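Fatty acid-binding protein TM_1468 (Thermotoga maritima, PDB 1VPV) binds long-chain fatty acids such as palmitate and may take part in lipid transport or fatty acid metabolism. Local coordinates at residues V203-E208 with L212-K217; K85-Y90 with V115-E120; P140-R145 with G292-E297. All coordinates share one frame; numbering follows the deposited sequence.

The DegV fold is built around two mixed beta sheets flanked by helices. Contact 2 lies beside the N-terminal sheet, contact 1 in the second sheet, which holds strands 170-176, 201-208, 211-219 and 289-295, and contact 3 packs helix 138-149 on that second sheet. Contact 2 closes first along the chain, across the chain's centre from contact 1, about 34 Å away between centres. Contact 3 then spans nearly 150 residues; contact 1, a hairpin at one margin of the sheet, is nested inside that loop, centres about 22 Å apart. Both 203-208/212-217 and 140-145/292-297 include a residue touching the bound palmitic acid, Leu-212 and Gly-292 respectively, whereas 85-90/115-120 lies away from the lipid.

Contact 1 of 3, residues V203-E208 with L212-K217; sequences VCLHIE and LIPYRK
Strands 203-208 and 212-217 run antiparallel, their segment axes inclined at 142° and approaching to 4.5 Å, and four backbone hydrogen bonds join them, from Cys-204 N to Arg-216 O at one end to Ile-213 N and His-206 O at the other. Tyr-215 gives its N-H to Cys-204 O (2.8 Å), and its ring lies back across the neighbouring strand because CG sits between the backbone N and the carbonyl carbon (chi1 70°). Cys-204 CB rests over one face of that ring, 3.6 Å from Tyr-215 CZ, while the sulfur approaches obliquely. At the ring edge, near its plane, lies the carbonyl carbon of Leu-205. The register slips by one residue here: Tyr-215 and Arg-216 both face Cys-204, a classic beta bulge in the hairpin that closes one margin of the sheet holding strands 170-176 and 289-295. The His-206 imidazole meets the tyrosine with planes almost perpendicular, CD2 standing 3.6 Å from Tyr-215 CD1, and turns NE2 toward Ile-213 CB, 3.8 Å away. The phenol hydroxyl is hydrogen-bonded to Ala-227 O of helix 220-232, which packs on this face. On the other face Leu-205 CG lies 3.7 Å from Pro-214 CA, and Ile-207 CG1 meets Leu-212 CD2 at 4.0 Å; Leu-212 also touches the bound palmitic acid.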
ATOM      1  N   VAL A 203      -1.950  -3.939 -18.208  1.00 23.05           N
ATOM      2  CA  VAL A 203      -2.813  -4.875 -17.522  1.00 23.49           C
ATOM      3  C   VAL A 203      -3.301  -4.183 -16.282  1.00 22.61           C
ATOM      4  O   VAL A 203      -2.481  -3.717 -15.478  1.00 23.57           O
ATOM      5  CB  VAL A 203      -2.013  -6.123 -17.112  1.00 24.12           C
ATOM      6  CG1 VAL A 203      -2.833  -7.076 -16.218  1.00 22.38           C
ATOM      7  CG2 VAL A 203      -1.584  -6.846 -18.360  1.00 28.84           C
ATOM      8  N   CYS A 204      -4.624  -4.144 -16.125  1.00 21.46           N
ATOM      9  CA  CYS A 204      -5.272  -3.488 -14.996  1.00 22.15           C
ATOM     10  C   CYS A 204      -5.657  -4.473 -13.918  1.00 20.48           C
ATOM     11  O   CYS A 204      -6.316  -5.470 -14.181  1.00 22.68           O
ATOM     12  CB  CYS A 204      -6.519  -2.721 -15.459  1.00 23.60           C
ATOM     13  SG  CYS A 204      -6.229  -1.544 -16.838  1.00 27.59           S
ATOM     14  N   LEU A 205      -5.278  -4.161 -12.688  1.00 20.26           N
ATOM     15  CA  LEU A 205      -5.633  -4.988 -11.567  1.00 20.32           C
ATOM     16  C   LEU A 205      -6.305  -4.177 -10.469  1.00 23.01           C
ATOM     17  O   LEU A 205      -6.218  -2.932 -10.434  1.00 24.31           O
ATOM     18  CB  LEU A 205      -4.397  -5.698 -11.001  1.00 17.51           C
ATOM     19  CG  LEU A 205      -3.560  -6.573 -11.960  1.00 20.53           C
ATOM     20  CD1 LEU A 205      -2.497  -5.774 -12.717  1.00 22.52           C
ATOM     21  CD2 LEU A 205      -2.872  -7.661 -11.205  1.00 21.84           C
ATOM     22  N   HIS A 206      -6.992  -4.897  -9.583  1.00 21.29           N
ATOM     23  CA  HIS A 206      -7.423  -4.355  -8.298  1.00 21.16           C
ATOM     24  C   HIS A 206      -7.301  -5.434  -7.261  1.00 23.73           C
ATOM     25  O   HIS A 206      -6.941  -6.571  -7.561  1.00 23.29           O
ATOM     26  CB  HIS A 206      -8.854  -3.817  -8.340  1.00 18.04           C
ATOM     27  CG  HIS A 206      -9.892  -4.868  -8.577  1.00 21.37           C
ATOM     28  ND1 HIS A 206     -11.004  -5.001  -7.778  1.00 24.26           N
ATOM     29  CD2 HIS A 206      -9.990  -5.839  -9.520  1.00 25.83           C
ATOM     30  CE1 HIS A 206     -11.744  -6.005  -8.221  1.00 30.36           C
ATOM     31  NE2 HIS A 206     -11.154  -6.526  -9.281  1.00 29.16           N
ATOM     32  N   ILE A 207      -7.577  -5.052  -6.026  1.00 27.07           N
ATOM     33  CA  ILE A 207      -7.565  -5.959  -4.910  1.00 26.09           C
ATOM     34  C   ILE A 207      -8.974  -6.155  -4.419  1.00 23.69           C
ATOM     35  O   ILE A 207      -9.657  -5.198  -4.142  1.00 22.90           O
ATOM     36  CB  ILE A 207      -6.736  -5.367  -3.788  1.00 26.00           C
ATOM     37  CG1 ILE A 207      -5.332  -5.102  -4.325  1.00 27.22           C
ATOM     38  CG2 ILE A 207      -6.775  -6.313  -2.582  1.00 23.50           C
ATOM     39  CD1 ILE A 207      -4.244  -5.021  -3.277  1.00 27.51           C
ATOM     40  N   GLU A 208      -9.370  -7.402  -4.245  1.00 25.52           N
ATOM     41  CA  GLU A 208     -10.731  -7.765  -3.880  1.00 24.79           C
ATOM     42  C   GLU A 208     -10.606  -8.934  -2.924  1.00 24.65           C
ATOM     43  O   GLU A 208     -10.038  -9.957  -3.293  1.00 24.90           O
ATOM     44  CB  GLU A 208     -11.521  -8.137  -5.138  1.00 26.55           C
ATOM     45  CG  GLU A 208     -12.930  -8.779  -4.930  1.00 34.36           C
ATOM     46  CD  GLU A 208     -13.857  -8.438  -6.101  1.00 44.65           C
ATOM     47  OE1 GLU A 208     -14.483  -7.341  -6.052  1.00 52.51           O
ATOM     48  OE2 GLU A 208     -13.936  -9.236  -7.079  1.00 53.64           O
ATOM     49  N   LEU A 212      -5.107 -10.304  -5.511  1.00 23.16           N
ATOM     50  CA  LEU A 212      -4.848  -9.525  -6.741  1.00 26.92           C
ATOM     51  C   LEU A 212      -5.617 -10.069  -7.920  1.00 26.58           C
ATOM     52  O   LEU A 212      -5.466 -11.221  -8.266  1.00 28.00           O
ATOM     53  CB  LEU A 212      -3.382  -9.553  -7.148  1.00 27.24           C
ATOM     54  CG  LEU A 212      -2.478  -8.515  -6.568  1.00 32.95           C
ATOM     55  CD1 LEU A 212      -1.040  -8.717  -7.166  1.00 28.31           C
ATOM     56  CD2 LEU A 212      -3.054  -7.124  -6.865  1.00 38.71           C
ATOM     57  N   ILE A 213      -6.410  -9.218  -8.548  1.00 25.97           N
ATOM     58  CA  ILE A 213      -7.268  -9.633  -9.618  1.00 26.48           C
ATOM     59  C   ILE A 213      -7.045  -8.773 -10.868  1.00 26.26           C
ATOM     60  O   ILE A 213      -7.433  -7.604 -10.899  1.00 24.85           O
ATOM     61  CB  ILE A 213      -8.722  -9.502  -9.194  1.00 28.56           C
ATOM     62  CG1 ILE A 213      -8.908 -10.061  -7.770  1.00 30.96           C
ATOM     63  CG2 ILE A 213      -9.667 -10.167 -10.265  1.00 23.48           C
ATOM     64  CD1 ILE A 213      -8.707 -11.550  -7.624  1.00 30.55           C
ATOM     65  N   PRO A 214      -6.445  -9.360 -11.912  1.00 25.94           N
ATOM     66  CA  PRO A 214      -6.389  -8.660 -13.207  1.00 23.87           C
ATOM     67  C   PRO A 214      -7.793  -8.633 -13.741  1.00 23.17           C
ATOM     68  O   PRO A 214      -8.477  -9.645 -13.669  1.00 22.65           O
ATOM     69  CB  PRO A 214      -5.518  -9.558 -14.106  1.00 21.93           C
ATOM     70  CG  PRO A 214      -5.072 -10.719 -13.273  1.00 27.34           C
ATOM     71  CD  PRO A 214      -5.854 -10.708 -11.955  1.00 27.49           C
ATOM     72  N   TYR A 215      -8.250  -7.501 -14.238  1.00 21.90           N
ATOM     73  CA  TYR A 215      -9.624  -7.459 -14.758  1.00 21.05           C
ATOM     74  C   TYR A 215      -9.738  -6.906 -16.198  1.00 21.19           C
ATOM     75  O   TYR A 215     -10.786  -7.041 -16.826  1.00 23.82           O
ATOM     76  CB  TYR A 215     -10.505  -6.689 -13.766  1.00 18.26           C
ATOM     77  CG  TYR A 215     -10.211  -5.233 -13.715  1.00 16.47           C
ATOM     78  CD1 TYR A 215      -9.259  -4.727 -12.851  1.00 20.93           C
ATOM     79  CD2 TYR A 215     -10.870  -4.347 -14.569  1.00 22.14           C
ATOM     80  CE1 TYR A 215      -8.978  -3.377 -12.811  1.00 22.31           C
ATOM     81  CE2 TYR A 215     -10.583  -3.008 -14.558  1.00 16.05           C
ATOM     82  CZ  TYR A 215      -9.657  -2.519 -13.677  1.00 17.59           C
ATOM     83  OH  TYR A 215      -9.408  -1.159 -13.642  1.00 25.01           O
ATOM     84  N   ARG A 216      -8.668  -6.314 -16.731  1.00 20.87           N
ATOM     85  CA  ARG A 216      -8.696  -5.771 -18.090  1.00 22.58           C
ATOM     86  C   ARG A 216      -7.303  -5.666 -18.694  1.00 21.26           C
ATOM     87  O   ARG A 216      -6.336  -5.375 -17.999  1.00 21.56           O
ATOM     88  CB  ARG A 216      -9.340  -4.386 -18.087  1.00 24.52           C
ATOM     89  CG  ARG A 216     -10.178  -4.111 -19.284  1.00 25.53           C
ATOM     90  CD  ARG A 216     -11.091  -2.967 -19.024  1.00 31.95           C
ATOM     91  NE  ARG A 216     -11.626  -2.413 -20.258  1.00 36.96           N
ATOM     92  CZ  ARG A 216     -12.275  -1.250 -20.350  1.00 37.83           C
ATOM     93  NH1 ARG A 216     -12.470  -0.501 -19.271  1.00 32.99           N
ATOM     94  NH2 ARG A 216     -12.730  -0.833 -21.537  1.00 37.75           N
ATOM     95  N   LYS A 217      -7.216  -5.945 -19.982  1.00 20.38           N
ATOM     96  CA  LYS A 217      -6.021  -5.692 -20.774  1.00 23.42           C
ATOM     97  C   LYS A 217      -6.434  -4.631 -21.744  1.00 20.34           C
ATOM     98  O   LYS A 217      -7.444  -4.770 -22.417  1.00 22.08           O
ATOM     99  CB  LYS A 217      -5.586  -6.905 -21.595  1.00 22.26           C
ATOM    100  CG  LYS A 217      -5.374  -8.172 -20.789  1.00 35.00           C
ATOM    101  CD  LYS A 217      -5.446  -9.467 -21.668  1.00 33.25           C
ATOM    102  CE  LYS A 217      -4.066  -9.825 -22.227  1.00 45.04           C
ATOM    103  NZ  LYS A 217      -4.023 -11.197 -22.824  1.00 48.89           N
TER

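Contact 2 of 3, residues K85-Y90 with V115-E120; sequences KRYLKY and VLASKE
Tyr-87 reaches from helix 80-92 to Ala-117 and Ser-118 of the 115-120 segment, and its ring makes every close contact between the two segments. With CG anti to the carbonyl carbon (chi1 -64°), the ring is carried toward the second helix, and the small second torsion (chi2 -16°) turns one ortho-meta side, CD2 and CE2, to the partner. CE2 does most of the touching. It lies 3.4 Å from Ala-117 CB, the methyl coming up obliquely to the ring, and 3.5 Å from Ser-118 N, which sits at the ring edge near its plane. Such a fit, a ring edge set against the backbone of Ala-117 and Ser-118 with the methyl oblique to it, joins two helices of the N-terminal part of the DegV fold whose nearest alpha carbons, those of Tyr-87 and Ser-118, are still 7.9 Å apart. At the tip of the ring, the phenol OH is hydrogen-bonded to Ala-114 O, so that the polar end of this buried side chain is satisfied by the helix it packs on. Val-125 of strand 125-129 touches the side chains of both Tyr-87 and Ser-118, placing the contact against the N-terminal sheet.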
ATOM      1  N   LYS A  85      11.244  -6.073  18.257  1.00 23.27           N
ATOM      2  CA  LYS A  85      12.161  -4.967  18.544  1.00 24.32           C
ATOM      3  C   LYS A  85      11.471  -3.613  18.406  1.00 21.68           C
ATOM      4  O   LYS A  85      11.579  -2.784  19.302  1.00 22.42           O
ATOM      5  CB  LYS A  85      13.445  -5.060  17.704  1.00 23.96           C
ATOM      6  CG  LYS A  85      14.344  -6.237  18.138  1.00 28.66           C
ATOM      7  CD  LYS A  85      15.684  -6.308  17.401  1.00 28.01           C
ATOM      8  N   ARG A  86      10.748  -3.399  17.318  1.00 21.32           N
ATOM      9  CA  ARG A  86       9.947  -2.181  17.165  1.00 23.71           C
ATOM     10  C   ARG A  86       8.942  -1.990  18.312  1.00 23.47           C
ATOM     11  O   ARG A  86       8.868  -0.889  18.889  1.00 24.80           O
ATOM     12  CB  ARG A  86       9.189  -2.142  15.827  1.00 24.10           C
ATOM     13  CG  ARG A  86      10.055  -2.169  14.584  1.00 30.72           C
ATOM     14  CD  ARG A  86      10.086  -0.843  13.842  1.00 41.60           C
ATOM     15  NE  ARG A  86      11.089  -0.856  12.761  1.00 41.94           N
ATOM     16  CZ  ARG A  86      11.310   0.146  11.916  1.00 41.29           C
ATOM     17  NH1 ARG A  86      10.606   1.260  11.990  1.00 44.14           N
ATOM     18  NH2 ARG A  86      12.232   0.028  10.979  1.00 52.48           N
ATOM     19  N   TYR A  87       8.178  -3.034  18.635  1.00 19.37           N
ATOM     20  CA  TYR A  87       7.163  -2.940  19.706  1.00 20.12           C
ATOM     21  C   TYR A  87       7.788  -2.455  21.018  1.00 19.83           C
ATOM     22  O   TYR A  87       7.266  -1.560  21.682  1.00 19.54           O
ATOM     23  CB  TYR A  87       6.482  -4.299  19.970  1.00 17.42           C
ATOM     24  CG  TYR A  87       5.670  -4.875  18.813  1.00 19.32           C
ATOM     25  CD1 TYR A  87       5.279  -4.092  17.735  1.00 19.05           C
ATOM     26  CD2 TYR A  87       5.258  -6.213  18.824  1.00 20.36           C
ATOM     27  CE1 TYR A  87       4.515  -4.624  16.692  1.00 19.16           C
ATOM     28  CE2 TYR A  87       4.479  -6.746  17.789  1.00 16.86           C
ATOM     29  CZ  TYR A  87       4.124  -5.954  16.726  1.00 18.02           C
ATOM     30  OH  TYR A  87       3.369  -6.480  15.698  1.00 15.96           O
ATOM     31  N   LEU A  88       8.909  -3.075  21.374  1.00 19.92           N
ATOM     32  CA  LEU A  88       9.652  -2.742  22.574  1.00 20.74           C
ATOM     33  C   LEU A  88      10.224  -1.339  22.532  1.00 21.05           C
ATOM     34  O   LEU A  88      10.239  -0.662  23.562  1.00 21.31           O
ATOM     35  CB  LEU A  88      10.790  -3.721  22.792  1.00 20.84           C
ATOM     36  CG  LEU A  88      10.316  -5.124  23.123  1.00 27.24           C
ATOM     37  CD1 LEU A  88      11.524  -6.052  23.149  1.00 25.06           C
ATOM     38  CD2 LEU A  88       9.559  -5.171  24.470  1.00 26.28           C
ATOM     39  N   LYS A  89      10.685  -0.898  21.363  1.00 20.19           N
ATOM     40  CA  LYS A  89      11.155   0.473  21.228  1.00 22.59           C
ATOM     41  C   LYS A  89      10.027   1.460  21.509  1.00 21.77           C
ATOM     42  O   LYS A  89      10.238   2.463  22.188  1.00 23.49           O
ATOM     43  CB  LYS A  89      11.768   0.718  19.858  1.00 23.16           C
ATOM     44  CG  LYS A  89      12.109   2.185  19.557  1.00 25.52           C
ATOM     45  CD  LYS A  89      12.667   2.285  18.119  1.00 30.28           C
ATOM     46  CE  LYS A  89      11.974   3.354  17.275  1.00 40.54           C
ATOM     47  NZ  LYS A  89      12.317   4.723  17.732  1.00 40.20           N
ATOM     48  N   TYR A  90       8.831   1.169  21.005  1.00 22.39           N
ATOM     49  CA  TYR A  90       7.666   2.008  21.279  1.00 22.31           C
ATOM     50  C   TYR A  90       7.329   2.026  22.759  1.00 21.59           C
ATOM     51  O   TYR A  90       6.992   3.075  23.296  1.00 20.55           O
ATOM     52  CB  TYR A  90       6.458   1.578  20.449  1.00 22.43           C
ATOM     53  CG  TYR A  90       6.738   1.526  18.960  1.00 21.47           C
ATOM     54  CD1 TYR A  90       7.601   2.426  18.343  1.00 22.13           C
ATOM     55  CD2 TYR A  90       6.118   0.581  18.162  1.00 25.46           C
ATOM     56  CE1 TYR A  90       7.828   2.370  16.958  1.00 18.24           C
ATOM     57  CE2 TYR A  90       6.349   0.519  16.801  1.00 20.61           C
ATOM     58  CZ  TYR A  90       7.197   1.407  16.206  1.00 15.75           C
ATOM     59  OH  TYR A  90       7.405   1.289  14.845  1.00 22.39           O
ATOM     60  N   VAL A 115       1.559 -10.599  14.370  1.00 22.44           N
ATOM     61  CA  VAL A 115       0.668 -11.163  15.386  1.00 22.01           C
ATOM     62  C   VAL A 115       1.447 -12.008  16.343  1.00 21.44           C
ATOM     63  O   VAL A 115       1.196 -11.960  17.545  1.00 18.60           O
ATOM     64  CB  VAL A 115      -0.512 -12.003  14.784  1.00 21.29           C
ATOM     65  CG1 VAL A 115      -1.259 -12.778  15.869  1.00 18.86           C
ATOM     66  CG2 VAL A 115      -1.480 -11.105  14.089  1.00 22.57           C
ATOM     67  N   LEU A 116       2.385 -12.791  15.817  1.00 23.17           N
ATOM     68  CA  LEU A 116       3.198 -13.642  16.686  1.00 22.87           C
ATOM     69  C   LEU A 116       4.034 -12.749  17.597  1.00 22.87           C
ATOM     70  O   LEU A 116       4.180 -13.030  18.794  1.00 20.25           O
ATOM     71  CB  LEU A 116       4.072 -14.609  15.885  1.00 22.03           C
ATOM     72  CG  LEU A 116       3.326 -15.708  15.104  1.00 27.47           C
ATOM     73  CD1 LEU A 116       4.257 -16.453  14.141  1.00 26.48           C
ATOM     74  CD2 LEU A 116       2.678 -16.686  16.038  1.00 25.34           C
ATOM     75  N   ALA A 117       4.551 -11.648  17.034  1.00 22.64           N
ATOM     76  CA  ALA A 117       5.410 -10.754  17.815  1.00 20.86           C
ATOM     77  C   ALA A 117       4.594 -10.138  18.957  1.00 19.68           C
ATOM     78  O   ALA A 117       5.119  -9.949  20.040  1.00 16.14           O
ATOM     79  CB  ALA A 117       6.015  -9.708  16.944  1.00 19.38           C
ATOM     80  N   SER A 118       3.299  -9.886  18.720  1.00 19.23           N
ATOM     81  CA  SER A 118       2.427  -9.261  19.749  1.00 21.56           C
ATOM     82  C   SER A 118       2.266 -10.105  21.013  1.00 21.32           C
ATOM     83  O   SER A 118       1.956  -9.573  22.087  1.00 20.91           O
ATOM     84  CB  SER A 118       1.029  -8.985  19.205  1.00 21.54           C
ATOM     85  OG  SER A 118       0.304 -10.198  19.023  1.00 24.90           O
ATOM     86  N   LYS A 119       2.442 -11.414  20.869  1.00 21.67           N
ATOM     87  CA  LYS A 119       2.337 -12.335  22.005  1.00 23.66           C
ATOM     88  C   LYS A 119       3.604 -12.377  22.840  1.00 23.76           C
ATOM     89  O   LYS A 119       3.569 -12.875  23.950  1.00 25.44           O
ATOM     90  CB  LYS A 119       1.969 -13.745  21.529  1.00 23.18           C
ATOM     91  CG  LYS A 119       0.692 -13.733  20.678  1.00 26.96           C
ATOM     92  CD  LYS A 119      -0.027 -15.066  20.661  1.00 32.40           C
ATOM     93  CE  LYS A 119      -1.339 -14.932  19.925  1.00 35.67           C
ATOM     94  NZ  LYS A 119      -2.394 -15.785  20.556  1.00 43.06           N
ATOM     95  N   GLU A 120       4.711 -11.837  22.334  1.00 24.42           N
ATOM     96  CA  GLU A 120       5.966 -11.855  23.090  1.00 24.99           C
ATOM     97  C   GLU A 120       6.330 -10.559  23.813  1.00 24.30           C
ATOM     98  O   GLU A 120       7.454 -10.412  24.245  1.00 24.43           O
ATOM     99  CB  GLU A 120       7.092 -12.263  22.151  1.00 26.50           C
ATOM    100  CG  GLU A 120       6.860 -13.652  21.544  1.00 30.02           C
ATOM    101  CD  GLU A 120       8.148 -14.432  21.318  1.00 37.87           C
ATOM    102  OE1 GLU A 120       9.198 -13.817  21.021  1.00 47.85           O
ATOM    103  OE2 GLU A 120       8.113 -15.672  21.435  1.00 46.37           O
TER

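Contact 3 of 3, residues P140-R145 with G292-E297; sequences PARVAR and GIEVLE
Arg-142 and Glu-294 both leave their backbones with CG anti to N, but they then diverge: the glutamate continues extended, whereas the arginine bends at chi3 (59°), and the bend turns NH2 toward the carboxylate and NE toward a water between them. Here helix 138-149 packs on strand 289-295 of the DegV fold, in the sheet that also holds strands 170-176 and 241-248, residues far apart in sequence meeting through one buried acid. The direct salt bridge is long, with Arg-142 NH2 3.9 Å from Glu-294 OE1 and the two flat groups turned 49° against each other. A water molecule bridges the two groups. It lies at the edge of the guanidinium, in its plane, accepts from Arg-142 NE at 2.9 Å and donates to Glu-294 OE1 at 2.7 Å, so the water links the pair alongside the long direct salt bridge.

Two further arginines complete the setting of the acid: Arg-243 forms a salt bridge with OE1 and Arg-164 with OE2. This company of positive groups would be expected to favour the ionised carboxylate and to ease the burial of its charge. Arg-142 has a second acidic partner as well, its NH1 pairing with Asp-270. Val-143, one residue further along the helix, supplies an apolar neighbour to the same carboxylate. The two side chains cross at a slant, and Val-143 CG2 comes 3.5 Å from Glu-294 OE2.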
ATOM      1  N   PRO A 140      -6.539   3.982   5.665  1.00 23.02           N
ATOM      2  CA  PRO A 140      -7.025   3.618   7.019  1.00 24.29           C
ATOM      3  C   PRO A 140      -6.129   4.016   8.206  1.00 23.55           C
ATOM      4  O   PRO A 140      -6.633   4.151   9.319  1.00 26.77           O
ATOM      5  CB  PRO A 140      -7.197   2.097   6.946  1.00 24.53           C
ATOM      6  CG  PRO A 140      -6.451   1.653   5.752  1.00 23.44           C
ATOM      7  CD  PRO A 140      -6.418   2.806   4.795  1.00 21.41           C
ATOM      8  N   ALA A 141      -4.837   4.216   7.982  1.00 22.44           N
ATOM      9  CA  ALA A 141      -3.944   4.695   9.048  1.00 21.14           C
ATOM     10  C   ALA A 141      -4.182   6.137   9.395  1.00 21.75           C
ATOM     11  O   ALA A 141      -4.190   6.502  10.580  1.00 25.75           O
ATOM     12  CB  ALA A 141      -2.502   4.520   8.663  1.00 19.76           C
ATOM     13  N   ARG A 142      -4.291   6.976   8.372  1.00 23.13           N
ATOM     14  CA  ARG A 142      -4.663   8.374   8.569  1.00 21.60           C
ATOM     15  C   ARG A 142      -5.961   8.471   9.341  1.00 21.85           C
ATOM     16  O   ARG A 142      -6.059   9.234  10.308  1.00 22.63           O
ATOM     17  CB  ARG A 142      -4.823   9.104   7.265  1.00 19.27           C
ATOM     18  CG  ARG A 142      -5.308  10.550   7.443  1.00 24.62           C
ATOM     19  CD  ARG A 142      -5.080  11.391   6.214  1.00 23.28           C
ATOM     20  NE  ARG A 142      -5.773  10.800   5.066  1.00 25.54           N
ATOM     21  CZ  ARG A 142      -5.737  11.296   3.830  1.00 26.67           C
ATOM     22  NH1 ARG A 142      -5.080  12.415   3.563  1.00 21.09           N
ATOM     23  NH2 ARG A 142      -6.386  10.676   2.853  1.00 29.56           N
ATOM     24  N   VAL A 143      -6.943   7.700   8.907  1.00 21.50           N
ATOM     25  CA  VAL A 143      -8.276   7.755   9.498  1.00 23.32           C
ATOM     26  C   VAL A 143      -8.210   7.332  10.947  1.00 22.38           C
ATOM     27  O   VAL A 143      -8.830   7.942  11.774  1.00 21.30           O
ATOM     28  CB  VAL A 143      -9.285   6.853   8.729  1.00 24.66           C
ATOM     29  CG1 VAL A 143     -10.565   6.731   9.487  1.00 25.46           C
ATOM     30  CG2 VAL A 143      -9.562   7.435   7.315  1.00 24.31           C
ATOM     31  N   ALA A 144      -7.446   6.286  11.251  1.00 22.12           N
ATOM     32  CA  ALA A 144      -7.257   5.881  12.626  1.00 22.02           C
ATOM     33  C   ALA A 144      -6.654   7.000  13.443  1.00 21.43           C
ATOM     34  O   ALA A 144      -7.012   7.193  14.619  1.00 19.70           O
ATOM     35  CB  ALA A 144      -6.370   4.679  12.705  1.00 23.27           C
ATOM     36  N   ARG A 145      -5.734   7.747  12.846  1.00 20.65           N
ATOM     37  CA  ARG A 145      -5.083   8.824  13.611  1.00 19.77           C
ATOM     38  C   ARG A 145      -6.088   9.916  13.920  1.00 19.43           C
ATOM     39  O   ARG A 145      -6.196  10.388  15.059  1.00 18.75           O
ATOM     40  CB  ARG A 145      -3.893   9.426  12.844  1.00 19.69           C
ATOM     41  CG  ARG A 145      -3.206  10.573  13.586  1.00 20.20           C
ATOM     42  CD  ARG A 145      -2.754  10.156  15.032  1.00 17.30           C
ATOM     43  NE  ARG A 145      -1.562   9.297  14.982  1.00 18.86           N
ATOM     44  CZ  ARG A 145      -1.133   8.512  15.968  1.00 17.30           C
ATOM     45  NH1 ARG A 145      -1.777   8.425  17.111  1.00 23.78           N
ATOM     46  NH2 ARG A 145      -0.045   7.790  15.796  1.00 24.76           N
ATOM     47  N   GLY A 292      -4.571   4.403  -4.436  1.00 22.45           N
ATOM     48  CA  GLY A 292      -5.336   3.984  -3.271  1.00 19.51           C
ATOM     49  C   GLY A 292      -6.418   5.025  -3.124  1.00 20.16           C
ATOM     50  O   GLY A 292      -6.121   6.214  -3.139  1.00 20.05           O
ATOM     51  N   ILE A 293      -7.665   4.584  -2.990  1.00 18.75           N
ATOM     52  CA  ILE A 293      -8.797   5.468  -2.903  1.00 20.41           C
ATOM     53  C   ILE A 293      -9.543   5.245  -1.589  1.00 21.89           C
ATOM     54  O   ILE A 293      -9.765   4.101  -1.205  1.00 21.82           O
ATOM     55  CB  ILE A 293      -9.807   5.184  -4.054  1.00 21.47           C
ATOM     56  CG1 ILE A 293      -9.167   5.375  -5.439  1.00 25.70           C
ATOM     57  CG2 ILE A 293     -11.038   6.008  -3.896  1.00 21.07           C
ATOM     58  CD1 ILE A 293      -8.959   6.763  -5.860  1.00 29.31           C
ATOM     59  N   GLU A 294      -9.919   6.350  -0.922  1.00 22.86           N
ATOM     60  CA  GLU A 294     -10.862   6.375   0.204  1.00 21.79           C
ATOM     61  C   GLU A 294     -12.130   7.096  -0.207  1.00 19.63           C
ATOM     62  O   GLU A 294     -12.116   8.288  -0.528  1.00 17.07           O
ATOM     63  CB  GLU A 294     -10.290   7.099   1.432  1.00 21.32           C
ATOM     64  CG  GLU A 294     -11.340   7.296   2.584  1.00 22.06           C
ATOM     65  CD  GLU A 294     -10.882   8.248   3.710  1.00 29.12           C
ATOM     66  OE1 GLU A 294      -9.747   8.787   3.609  1.00 32.67           O
ATOM     67  OE2 GLU A 294     -11.656   8.464   4.696  1.00 28.92           O
ATOM     68  N   VAL A 295     -13.242   6.385  -0.148  1.00 20.90           N
ATOM     69  CA  VAL A 295     -14.546   6.999  -0.373  1.00 22.79           C
ATOM     70  C   VAL A 295     -15.033   7.591   0.966  1.00 23.93           C
ATOM     71  O   VAL A 295     -15.196   6.875   1.952  1.00 24.41           O
ATOM     72  CB  VAL A 295     -15.568   5.963  -0.905  1.00 22.84           C
ATOM     73  CG1 VAL A 295     -16.898   6.612  -1.270  1.00 26.64           C
ATOM     74  CG2 VAL A 295     -14.998   5.234  -2.109  1.00 25.30           C
ATOM     75  N   LEU A 296     -15.231   8.900   0.988  1.00 24.55           N
ATOM     76  CA  LEU A 296     -15.831   9.590   2.131  1.00 26.72           C
ATOM     77  C   LEU A 296     -17.344   9.623   2.069  1.00 25.84           C
ATOM     78  O   LEU A 296     -18.008   9.554   3.084  1.00 26.96           O
ATOM     79  CB  LEU A 296     -15.334  11.028   2.181  1.00 26.41           C
ATOM     80  CG  LEU A 296     -13.822  11.183   2.226  1.00 28.29           C
ATOM     81  CD1 LEU A 296     -13.443  12.619   1.954  1.00 31.16           C
ATOM     82  CD2 LEU A 296     -13.325  10.753   3.582  1.00 31.45           C
ATOM     83  N   GLU A 297     -17.880   9.755   0.868  1.00 29.77           N
ATOM     84  CA  GLU A 297     -19.316   9.942   0.658  1.00 31.63           C
ATOM     85  C   GLU A 297     -19.607   9.510  -0.761  1.00 32.16           C
ATOM     86  O   GLU A 297     -18.964  10.004  -1.689  1.00 35.87           O
ATOM     87  CB  GLU A 297     -19.680  11.423   0.828  1.00 28.68           C
ATOM     88  CG  GLU A 297     -21.167  11.703   0.921  1.00 34.72           C
ATOM     89  CD  GLU A 297     -21.516  13.186   1.194  1.00 36.38           C
ATOM     90  OE1 GLU A 297     -20.639  14.004   1.572  1.00 44.73           O
ATOM     91  OE2 GLU A 297     -22.703  13.535   1.049  1.00 49.99           O
TER
HETATM   92  O   HOH W   1      -7.414   8.450   4.923  1.00 28.44           O